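FKBP-type peptidyl-prolyl cis-trans isomerase 3 (PDB 1U79) catalyses the cis-trans isomerisation of peptidyl-proline bonds and provides the major activity of this kind in the chloroplast thylakoid lumen. Local coordinates at residues Val28-Val38 / Ser50-Ile61. Residues are numbered along the deposited sequence; the frame is centred on the assembly and turned at random.
Sequences VKGQLIKAHYV and SYNRGKPLTFRI
Ser50 OG is gripped twice by the 32-38 strand: Tyr37 N donates to Ser50 OG at 2.8 Å, and His36 ND1 shares a second hydrogen bond with it, the hydroxyl oxygen lying at the ring edge, near the imidazole plane. Ser50 N returns a bond to Tyr37 O, 2.9 Å away. With OG between the backbone N and the carbonyl carbon (chi1 51°), the Ser50 hydroxyl points to both. The His36 ring is sandwiched, with Pro56 CB centred over one face in a CH-pi contact and the Tyr51 ring in an offset stack on the opposite one, the planes 9° apart. With an alanine in place of His36, Pro56 and Tyr51 would probably face a gap and Ser50 OG would lose its bond to ND1. Beyond Pro56 the chain enters strand 57-60, which pairs antiparallel with 32-38 in the curled FKBP sheet; Ile33 and Phe59 form one hydrogen-bonded pair (Ile33 N to Phe59 O, 2.8 Å), Ala35 and Leu57 the next. On the face bearing these residues, Ile33 CG1 lies over the Phe59 ring, and Ala35 CB meets its edge at CE2, 4.2 Å away. Trp70 of helix 68-75 packs against the Tyr37 and Phe59 rings, while Tyr37 OH bonds to Asp48.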
ATOM      1  N   VAL A  28     -14.300  -0.940  -3.360  1.00 20.02           N
ATOM      2  CA  VAL A  28     -14.962  -0.294  -4.485  1.00 21.78           C
ATOM      3  C   VAL A  28     -14.377   1.078  -4.813  1.00 23.09           C
ATOM      4  O   VAL A  28     -14.134   1.899  -3.930  1.00 21.06           O
ATOM      5  CB  VAL A  28     -16.470  -0.123  -4.220  1.00 24.80           C
ATOM      6  CG1 VAL A  28     -17.168  -1.486  -4.231  1.00 24.78           C
ATOM      7  CG2 VAL A  28     -16.678   0.558  -2.887  1.00 24.46           C
ATOM      8  N   LYS A  29     -14.159   1.302  -6.102  1.00 22.90           N
ATOM      9  CA  LYS A  29     -13.615   2.545  -6.640  1.00 23.58           C
ATOM     10  C   LYS A  29     -14.380   3.769  -6.127  1.00 22.72           C
ATOM     11  O   LYS A  29     -15.603   3.845  -6.270  1.00 21.49           O
ATOM     12  CB  LYS A  29     -13.723   2.487  -8.168  1.00 27.86           C
ATOM     13  CG  LYS A  29     -12.487   2.874  -8.953  1.00 31.52           C
ATOM     14  CD  LYS A  29     -12.335   4.370  -9.101  1.00 35.41           C
ATOM     15  CE  LYS A  29     -11.309   4.686 -10.184  1.00 36.83           C
ATOM     16  NZ  LYS A  29     -10.022   3.962  -9.982  1.00 38.72           N
ATOM     17  N   GLY A  30     -13.662   4.720  -5.531  1.00 20.94           N
ATOM     18  CA  GLY A  30     -14.288   5.940  -5.040  1.00 20.44           C
ATOM     19  C   GLY A  30     -14.865   5.946  -3.634  1.00 20.72           C
ATOM     20  O   GLY A  30     -15.362   6.978  -3.176  1.00 20.71           O
ATOM     21  N   GLN A  31     -14.809   4.810  -2.949  1.00 18.95           N
ATOM     22  CA  GLN A  31     -15.343   4.707  -1.596  1.00 19.10           C
ATOM     23  C   GLN A  31     -14.353   5.179  -0.535  1.00 19.39           C
ATOM     24  O   GLN A  31     -13.139   5.014  -0.681  1.00 17.61           O
ATOM     25  CB  GLN A  31     -15.746   3.258  -1.307  1.00 19.00           C
ATOM     26  CG  GLN A  31     -16.383   3.021   0.054  1.00 20.32           C
ATOM     27  CD  GLN A  31     -17.182   1.716   0.102  1.00 21.32           C
ATOM     28  OE1 GLN A  31     -16.637   0.630  -0.104  1.00 22.31           O
ATOM     29  NE2 GLN A  31     -18.481   1.825   0.367  1.00 20.45           N
ATOM     30  N   LEU A  32     -14.882   5.784   0.522  1.00 17.48           N
ATOM     31  CA  LEU A  32     -14.046   6.248   1.625  1.00 17.53           C
ATOM     32  C   LEU A  32     -13.818   5.010   2.473  1.00 16.48           C
ATOM     33  O   LEU A  32     -14.780   4.417   2.972  1.00 14.55           O
ATOM     34  CB  LEU A  32     -14.772   7.306   2.468  1.00 17.71           C
ATOM     35  CG  LEU A  32     -13.878   8.053   3.470  1.00 17.14           C
ATOM     36  CD1 LEU A  32     -12.915   8.940   2.706  1.00 18.70           C
ATOM     37  CD2 LEU A  32     -14.724   8.900   4.422  1.00 21.31           C
ATOM     38  N   ILE A  33     -12.562   4.613   2.644  1.00 16.59           N
ATOM     39  CA  ILE A  33     -12.264   3.420   3.433  1.00 16.99           C
ATOM     40  C   ILE A  33     -11.266   3.687   4.544  1.00 16.93           C
ATOM     41  O   ILE A  33     -10.648   4.752   4.594  1.00 17.54           O
ATOM     42  CB  ILE A  33     -11.684   2.298   2.551  1.00 15.92           C
ATOM     43  CG1 ILE A  33     -10.321   2.715   2.001  1.00 16.53           C
ATOM     44  CG2 ILE A  33     -12.654   1.990   1.409  1.00 19.50           C
ATOM     45  CD1 ILE A  33      -9.587   1.608   1.242  1.00 14.00           C
ATOM     46  N   LYS A  34     -11.113   2.698   5.418  1.00 16.87           N
ATOM     47  CA  LYS A  34     -10.186   2.771   6.546  1.00 18.88           C
ATOM     48  C   LYS A  34      -9.167   1.653   6.428  1.00 18.21           C
ATOM     49  O   LYS A  34      -9.528   0.512   6.120  1.00 15.65           O
ATOM     50  CB  LYS A  34     -10.902   2.559   7.880  1.00 22.33           C
ATOM     51  CG  LYS A  34     -11.905   3.605   8.295  1.00 29.28           C
ATOM     52  CD  LYS A  34     -12.439   3.239   9.675  1.00 33.14           C
ATOM     53  CE  LYS A  34     -13.431   4.259  10.199  1.00 37.22           C
ATOM     54  NZ  LYS A  34     -13.900   3.900  11.569  1.00 41.03           N
ATOM     55  N   ALA A  35      -7.904   1.967   6.699  1.00 15.49           N
ATOM     56  CA  ALA A  35      -6.871   0.952   6.647  1.00 14.40           C
ATOM     57  C   ALA A  35      -5.757   1.209   7.640  1.00 13.18           C
ATOM     58  O   ALA A  35      -5.305   2.342   7.804  1.00 13.41           O
ATOM     59  CB  ALA A  35      -6.280   0.863   5.244  1.00 14.95           C
ATOM     60  N   HIS A  36      -5.341   0.150   8.324  1.00 14.32           N
ATOM     61  CA  HIS A  36      -4.208   0.248   9.233  1.00 13.30           C
ATOM     62  C   HIS A  36      -3.058  -0.228   8.359  1.00 13.01           C
ATOM     63  O   HIS A  36      -3.280  -0.979   7.405  1.00 12.63           O
ATOM     64  CB  HIS A  36      -4.400  -0.659  10.445  1.00 12.16           C
ATOM     65  CG  HIS A  36      -4.995   0.047  11.621  1.00 14.24           C
ATOM     66  ND1 HIS A  36      -4.348   1.081  12.266  1.00 13.74           N
ATOM     67  CD2 HIS A  36      -6.186  -0.102  12.246  1.00 12.82           C
ATOM     68  CE1 HIS A  36      -5.119   1.538  13.237  1.00 11.49           C
ATOM     69  NE2 HIS A  36      -6.238   0.837  13.246  1.00 13.39           N
ATOM     70  N   TYR A  37      -1.841   0.207   8.652  1.00 13.04           N
ATOM     71  CA  TYR A  37      -0.711  -0.194   7.832  1.00 12.18           C
ATOM     72  C   TYR A  37       0.641   0.057   8.472  1.00 13.09           C
ATOM     73  O   TYR A  37       0.775   0.862   9.389  1.00 13.18           O
ATOM     74  CB  TYR A  37      -0.736   0.560   6.486  1.00 14.01           C
ATOM     75  CG  TYR A  37      -0.463   2.048   6.621  1.00 14.05           C
ATOM     76  CD1 TYR A  37      -1.482   2.939   6.963  1.00 14.63           C
ATOM     77  CD2 TYR A  37       0.832   2.553   6.474  1.00 14.89           C
ATOM     78  CE1 TYR A  37      -1.214   4.299   7.161  1.00 15.59           C
ATOM     79  CE2 TYR A  37       1.113   3.908   6.671  1.00 16.90           C
ATOM     80  CZ  TYR A  37       0.089   4.771   7.016  1.00 15.67           C
ATOM     81  OH  TYR A  37       0.367   6.100   7.230  1.00 18.67           O
ATOM     82  N   VAL A  38       1.635  -0.647   7.951  1.00 12.86           N
ATOM     83  CA  VAL A  38       3.024  -0.509   8.362  1.00 12.02           C
ATOM     84  C   VAL A  38       3.808  -0.503   7.063  1.00 13.61           C
ATOM     85  O   VAL A  38       3.723  -1.444   6.267  1.00 13.20           O
ATOM     86  CB  VAL A  38       3.533  -1.683   9.225  1.00 13.53           C
ATOM     87  CG1 VAL A  38       5.043  -1.527   9.449  1.00 12.89           C
ATOM     88  CG2 VAL A  38       2.813  -1.711  10.575  1.00 11.91           C
ATOM     89  N   SER A  50       0.229   3.469  10.580  1.00 17.55           N
ATOM     90  CA  SER A  50      -0.983   4.052  11.146  1.00 16.15           C
ATOM     91  C   SER A  50      -0.882   3.977  12.661  1.00 16.81           C
ATOM     92  O   SER A  50      -1.328   4.882  13.374  1.00 15.81           O
ATOM     93  CB  SER A  50      -2.202   3.260  10.682  1.00 15.82           C
ATOM     94  OG  SER A  50      -2.004   1.870  10.922  1.00 13.99           O
ATOM     95  N   TYR A  51      -0.297   2.882  13.141  1.00 18.70           N
ATOM     96  CA  TYR A  51      -0.113   2.640  14.569  1.00 18.08           C
ATOM     97  C   TYR A  51       0.698   3.758  15.216  1.00 21.14           C
ATOM     98  O   TYR A  51       0.381   4.203  16.321  1.00 19.96           O
ATOM     99  CB  TYR A  51       0.582   1.294  14.774  1.00 20.72           C
ATOM    100  CG  TYR A  51      -0.231   0.145  14.218  1.00 19.21           C
ATOM    101  CD1 TYR A  51      -1.402  -0.263  14.846  1.00 21.08           C
ATOM    102  CD2 TYR A  51       0.127  -0.475  13.018  1.00 23.34           C
ATOM    103  CE1 TYR A  51      -2.208  -1.257  14.298  1.00 23.84           C
ATOM    104  CE2 TYR A  51      -0.678  -1.476  12.455  1.00 22.52           C
ATOM    105  CZ  TYR A  51      -1.844  -1.855  13.106  1.00 24.01           C
ATOM    106  OH  TYR A  51      -2.651  -2.831  12.570  1.00 26.58           O
ATOM    107  N   ASN A  52       1.735   4.216  14.525  1.00 19.50           N
ATOM    108  CA  ASN A  52       2.569   5.297  15.042  1.00 22.28           C
ATOM    109  C   ASN A  52       1.759   6.592  15.069  1.00 22.46           C
ATOM    110  O   ASN A  52       1.999   7.475  15.902  1.00 23.95           O
ATOM    111  CB  ASN A  52       3.811   5.473  14.169  1.00 22.10           C
ATOM    112  CG  ASN A  52       4.765   6.532  14.713  1.00 24.57           C
ATOM    113  OD1 ASN A  52       5.298   6.400  15.818  1.00 23.38           O
ATOM    114  ND2 ASN A  52       4.976   7.590  13.938  1.00 24.42           N
ATOM    115  N   ARG A  53       0.790   6.697  14.165  1.00 21.43           N
ATOM    116  CA  ARG A  53      -0.062   7.877  14.088  1.00 22.97           C
ATOM    117  C   ARG A  53      -1.225   7.758  15.067  1.00 22.62           C
ATOM    118  O   ARG A  53      -1.934   8.728  15.325  1.00 23.49           O
ATOM    119  CB  ARG A  53      -0.596   8.060  12.661  1.00 22.73           C
ATOM    120  CG  ARG A  53       0.494   8.317  11.624  1.00 24.78           C
ATOM    121  CD  ARG A  53      -0.044   8.303  10.197  1.00 24.26           C
ATOM    122  NE  ARG A  53       1.033   8.498   9.230  1.00 27.12           N
ATOM    123  CZ  ARG A  53       1.351   9.663   8.675  1.00 29.39           C
ATOM    124  NH1 ARG A  53       2.357   9.733   7.810  1.00 29.85           N
ATOM    125  NH2 ARG A  53       0.650  10.755   8.959  1.00 29.64           N
ATOM    126  N   GLY A  54      -1.423   6.561  15.604  1.00 21.89           N
ATOM    127  CA  GLY A  54      -2.496   6.350  16.553  1.00 20.55           C
ATOM    128  C   GLY A  54      -3.881   6.234  15.954  1.00 21.07           C
ATOM    129  O   GLY A  54      -4.875   6.256  16.672  1.00 18.10           O
ATOM    130  N   LYS A  55      -3.965   6.102  14.638  1.00 19.65           N
ATOM    131  CA  LYS A  55      -5.264   5.980  13.996  1.00 20.28           C
ATOM    132  C   LYS A  55      -5.123   5.389  12.604  1.00 19.35           C
ATOM    133  O   LYS A  55      -4.082   5.535  11.960  1.00 16.96           O
ATOM    134  CB  LYS A  55      -5.945   7.349  13.903  1.00 25.44           C
ATOM    135  CG  LYS A  55      -5.168   8.373  13.080  1.00 31.79           C
ATOM    136  CD  LYS A  55      -5.965   9.654  12.886  1.00 36.15           C
ATOM    137  CE  LYS A  55      -5.200  10.655  12.038  1.00 39.92           C
ATOM    138  NZ  LYS A  55      -5.994  11.892  11.776  1.00 44.41           N
ATOM    139  N   PRO A  56      -6.167   4.693  12.130  1.00 18.90           N
ATOM    140  CA  PRO A  56      -6.089   4.108  10.795  1.00 17.98           C
ATOM    141  C   PRO A  56      -6.137   5.257   9.812  1.00 17.70           C
ATOM    142  O   PRO A  56      -6.508   6.378  10.177  1.00 15.76           O
ATOM    143  CB  PRO A  56      -7.343   3.240  10.727  1.00 18.88           C
ATOM    144  CG  PRO A  56      -8.324   4.028  11.544  1.00 18.32           C
ATOM    145  CD  PRO A  56      -7.487   4.443  12.740  1.00 18.75           C
ATOM    146  N   LEU A  57      -5.758   4.996   8.571  1.00 15.76           N
ATOM    147  CA  LEU A  57      -5.794   6.045   7.572  1.00 16.76           C
ATOM    148  C   LEU A  57      -7.164   6.013   6.919  1.00 18.23           C
ATOM    149  O   LEU A  57      -7.609   4.962   6.454  1.00 16.47           O
ATOM    150  CB  LEU A  57      -4.710   5.818   6.515  1.00 17.63           C
ATOM    151  CG  LEU A  57      -4.610   6.872   5.418  1.00 16.51           C
ATOM    152  CD1 LEU A  57      -4.052   8.159   6.027  1.00 18.49           C
ATOM    153  CD2 LEU A  57      -3.716   6.386   4.282  1.00 15.90           C
ATOM    154  N   THR A  58      -7.849   7.154   6.911  1.00 17.37           N
ATOM    155  CA  THR A  58      -9.155   7.238   6.275  1.00 18.43           C
ATOM    156  C   THR A  58      -8.938   7.993   4.964  1.00 20.15           C
ATOM    157  O   THR A  58      -8.434   9.111   4.967  1.00 20.90           O
ATOM    158  CB  THR A  58     -10.174   7.967   7.182  1.00 19.87           C
ATOM    159  OG1 THR A  58     -10.425   7.170   8.353  1.00 17.92           O
ATOM    160  CG2 THR A  58     -11.489   8.191   6.438  1.00 19.60           C
ATOM    161  N   PHE A  59      -9.282   7.368   3.840  1.00 19.90           N
ATOM    162  CA  PHE A  59      -9.074   7.991   2.528  1.00 18.71           C
ATOM    163  C   PHE A  59      -9.945   7.334   1.464  1.00 19.44           C
ATOM    164  O   PHE A  59     -10.473   6.243   1.695  1.00 18.27           O
ATOM    165  CB  PHE A  59      -7.602   7.835   2.117  1.00 18.53           C
ATOM    166  CG  PHE A  59      -7.179   6.394   1.898  1.00 18.70           C
ATOM    167  CD1 PHE A  59      -6.923   5.917   0.618  1.00 18.78           C
ATOM    168  CD2 PHE A  59      -7.047   5.518   2.974  1.00 19.20           C
ATOM    169  CE1 PHE A  59      -6.540   4.583   0.408  1.00 18.58           C
ATOM    170  CE2 PHE A  59      -6.670   4.187   2.781  1.00 17.22           C
ATOM    171  CZ  PHE A  59      -6.414   3.719   1.493  1.00 18.28           C
ATOM    172  N   ARG A  60     -10.131   7.986   0.314  1.00 18.53           N
ATOM    173  CA  ARG A  60     -10.910   7.314  -0.728  1.00 20.69           C
ATOM    174  C   ARG A  60      -9.957   6.563  -1.619  1.00 19.97           C
ATOM    175  O   ARG A  60      -8.876   7.038  -1.956  1.00 20.41           O
ATOM    176  CB  ARG A  60     -11.772   8.215  -1.624  1.00 21.58           C
ATOM    177  CG  ARG A  60     -11.673   9.689  -1.529  1.00 25.36           C
ATOM    178  CD  ARG A  60     -13.094  10.174  -1.794  1.00 30.38           C
ATOM    179  NE  ARG A  60     -13.900   9.609  -0.725  1.00 35.46           N
ATOM    180  CZ  ARG A  60     -15.140   9.160  -0.843  1.00 37.98           C
ATOM    181  NH1 ARG A  60     -15.773   9.203  -2.002  1.00 41.50           N
ATOM    182  NH2 ARG A  60     -15.730   8.634   0.213  1.00 37.18           N
ATOM    183  N   ILE A  61     -10.383   5.380  -2.016  1.00 20.17           N
ATOM    184  CA  ILE A  61      -9.564   4.520  -2.833  1.00 17.96           C
ATOM    185  C   ILE A  61      -9.852   4.690  -4.318  1.00 18.79           C
ATOM    186  O   ILE A  61     -10.989   4.948  -4.724  1.00 18.47           O
ATOM    187  CB  ILE A  61      -9.796   3.054  -2.408  1.00 19.61           C
ATOM    188  CG1 ILE A  61      -8.856   2.124  -3.174  1.00 20.07           C
ATOM    189  CG2 ILE A  61     -11.274   2.671  -2.614  1.00 17.82           C
ATOM    190  CD1 ILE A  61      -7.417   2.210  -2.702  1.00 20.09           C
TER